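Local coordinates for uncharacterized protein (Bordetella bronchiseptica, PDB 4XG0) that probably acts as a kinase of the DUF1537 family, phosphorylating acid sugars in catabolic pathways with a sugar-binding N-terminal domain and a nucleotide-binding C-terminal domain, at residues V46-A51 with P245-W250. Sequence-based numbering, arbitrary orientation.
Sequences VRAGWA and PLARVW. With SO4 (sulfate ion), chain D.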
loop_
_atom_site.group_PDB
_atom_site.type_symbol
_atom_site.label_atom_id
_atom_site.label_comp_id
_atom_site.label_asym_id
_atom_site.label_seq_id
_atom_site.Cartn_x
_atom_site.Cartn_y
_atom_site.Cartn_z
ATOM N N VAL A 46 8.941 -5.494 3.953
ATOM C CA VAL A 46 9.514 -6.528 3.105
ATOM C C VAL A 46 8.432 -7.243 2.292
ATOM O O VAL A 46 8.619 -7.573 1.095
ATOM C CB VAL A 46 10.209 -7.567 3.960
ATOM C CG1 VAL A 46 10.552 -8.808 3.116
ATOM C CG2 VAL A 46 11.450 -6.993 4.606
ATOM N N ARG A 47 7.299 -7.491 2.943
ATOM C CA ARG A 47 6.196 -8.249 2.347
ATOM C C ARG A 47 5.501 -7.465 1.250
ATOM O O ARG A 47 4.881 -8.057 0.344
ATOM C CB ARG A 47 5.224 -8.790 3.430
ATOM C CG ARG A 47 5.879 -9.814 4.253
ATOM C CD ARG A 47 4.986 -10.443 5.286
ATOM N NE ARG A 47 5.458 -11.795 5.583
ATOM C CZ ARG A 47 5.028 -12.538 6.602
ATOM N NH1 ARG A 47 5.526 -13.758 6.778
ATOM N NH2 ARG A 47 4.110 -12.060 7.439
ATOM N N ALA A 48 5.708 -6.153 1.214
ATOM C CA ALA A 48 5.200 -5.284 0.140
ATOM C C ALA A 48 6.245 -4.942 -0.950
ATOM O O ALA A 48 6.035 -4.091 -1.835
ATOM C CB ALA A 48 4.611 -4.058 0.752
ATOM N N GLY A 49 7.383 -5.623 -0.858
ATOM C CA GLY A 49 8.427 -5.519 -1.841
ATOM C C GLY A 49 9.618 -4.637 -1.557
ATOM O O GLY A 49 10.548 -4.596 -2.354
ATOM N N TRP A 50 9.582 -3.917 -0.447
ATOM C CA TRP A 50 10.673 -3.014 -0.090
ATOM C C TRP A 50 11.914 -3.752 0.417
ATOM O O TRP A 50 11.824 -4.592 1.305
ATOM C CB TRP A 50 10.217 -2.053 0.986
ATOM C CG TRP A 50 9.105 -1.118 0.606
ATOM C CD1 TRP A 50 7.759 -1.251 0.924
ATOM C CD2 TRP A 50 9.220 0.108 -0.125
ATOM N NE1 TRP A 50 7.071 -0.183 0.411
ATOM C CE2 TRP A 50 7.929 0.673 -0.206
ATOM C CE3 TRP A 50 10.293 0.806 -0.691
ATOM C CZ2 TRP A 50 7.685 1.907 -0.864
ATOM C CZ3 TRP A 50 10.044 2.032 -1.349
ATOM C CH2 TRP A 50 8.741 2.574 -1.396
ATOM N N ALA A 51 13.080 -3.401 -0.112
ATOM C CA ALA A 51 14.340 -3.862 0.448
ATOM C C ALA A 51 14.534 -3.160 1.785
ATOM O O ALA A 51 14.618 -1.925 1.846
ATOM C CB ALA A 51 15.494 -3.546 -0.489
ATOM N N PRO A 245 -0.497 -1.197 5.501
ATOM C CA PRO A 245 -1.174 -0.161 4.722
ATOM C C PRO A 245 -0.216 0.939 4.250
ATOM O O PRO A 245 -0.319 1.346 3.101
ATOM C CB PRO A 245 -2.219 0.393 5.732
ATOM C CG PRO A 245 -2.511 -0.800 6.568
ATOM C CD PRO A 245 -1.205 -1.512 6.754
ATOM N N LEU A 246 0.715 1.361 5.088
ATOM C CA LEU A 246 1.645 2.409 4.709
ATOM C C LEU A 246 2.653 1.876 3.699
ATOM O O LEU A 246 2.962 2.557 2.718
ATOM C CB LEU A 246 2.379 2.957 5.922
ATOM C CG LEU A 246 1.538 3.829 6.831
ATOM C CD1 LEU A 246 2.257 4.080 8.188
ATOM C CD2 LEU A 246 1.165 5.164 6.084
ATOM N N ALA A 247 3.174 0.686 3.959
ATOM C CA ALA A 247 4.060 0.027 2.949
ATOM C C ALA A 247 3.421 0.014 1.565
ATOM O O ALA A 247 4.067 0.315 0.537
ATOM C CB ALA A 247 4.396 -1.373 3.385
ATOM N N ARG A 248 2.143 -0.380 1.494
ATOM C CA ARG A 248 1.432 -0.399 0.250
ATOM C C ARG A 248 1.132 0.989 -0.358
ATOM O O ARG A 248 1.271 1.199 -1.570
ATOM C CB ARG A 248 0.133 -1.204 0.411
ATOM C CG ARG A 248 0.341 -2.689 0.681
ATOM C CD ARG A 248 -0.935 -3.476 0.577
ATOM N NE ARG A 248 -1.733 -3.296 1.780
ATOM C CZ ARG A 248 -1.709 -4.122 2.826
ATOM N NH1 ARG A 248 -2.474 -3.858 3.872
ATOM N NH2 ARG A 248 -0.900 -5.178 2.851
ATOM N N VAL A 249 0.742 1.953 0.471
ATOM C CA VAL A 249 0.394 3.232 -0.085
ATOM C C VAL A 249 1.630 3.933 -0.626
ATOM O O VAL A 249 1.605 4.497 -1.704
ATOM C CB VAL A 249 -0.307 4.113 0.964
ATOM C CG1 VAL A 249 -0.363 5.528 0.459
ATOM C CG2 VAL A 249 -1.704 3.567 1.193
ATOM N N TRP A 250 2.718 3.842 0.116
ATOM C CA TRP A 250 3.956 4.465 -0.306
ATOM C C TRP A 250 4.554 3.753 -1.536
ATOM O O TRP A 250 5.182 4.389 -2.389
ATOM C CB TRP A 250 4.934 4.511 0.859
ATOM C CG TRP A 250 4.622 5.630 1.852
ATOM C CD1 TRP A 250 3.950 6.793 1.588
ATOM C CD2 TRP A 250 4.965 5.677 3.248
ATOM N NE1 TRP A 250 3.847 7.558 2.748
ATOM C CE2 TRP A 250 4.465 6.895 3.765
ATOM C CE3 TRP A 250 5.646 4.810 4.110
ATOM C CZ2 TRP A 250 4.628 7.263 5.095
ATOM C CZ3 TRP A 250 5.812 5.167 5.405
ATOM C CH2 TRP A 250 5.295 6.395 5.900
HETATM S S SO4 D . -2.074 -7.235 5.823
HETATM O O1 SO4 D . -2.829 -5.966 5.997
HETATM O O2 SO4 D . -1.171 -7.552 6.946
HETATM O O3 SO4 D . -1.220 -7.152 4.630
HETATM O O4 SO4 D . -3.004 -8.362 5.696
#
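Ala48 and Ala247 are the residues whose CA atoms come nearest, 6.1 Å apart, where the C-terminal end of helix 35-47 meets helix 240-252. The first helix stops in a Schellman motif: Trp50 N hydrogen-bonds to Phe45 O and Gly49 N to Val46 O, with Gly49 at C-prime. At its backbone angles, with positive phi, a CB would press against the carbonyl O of Ala48, and glycine has none. Beside this turn the methyls meet, Ala48 CB lying 3.8 Å from Ala247 CB; such small side chains suit close backbones. Both helices follow strands of the parallel eight-stranded sheet in the N-terminal lobe, helix 35-47 after strand 28-32 and helix 240-252 after strand 234-238. Trp50 supplies the polar link, its indole combining a flat apolar surface with one N-H donor. CG anti to the carbonyl carbon (chi1 -63°) carries the ring toward helix 240-252, which it meets edge-on. Trp50 NE1 donates a hydrogen bond to Ala247 O at 3.0 Å, tilted from the carbonyl plane. It is nearly straight (176°), with the acceptor in the ring plane, so the buried indole N-H is satisfied. Farther along that edge, Trp50 CZ2 abuts Trp250 C at 3.7 Å. Arg248, its CG at the margin of Ala48, bends at chi3; its flat, positive guanidinium suits a sulfate, probably from the crystallisation liquor, NH1 hydrogen-bonding to O1 and NH2 to O3.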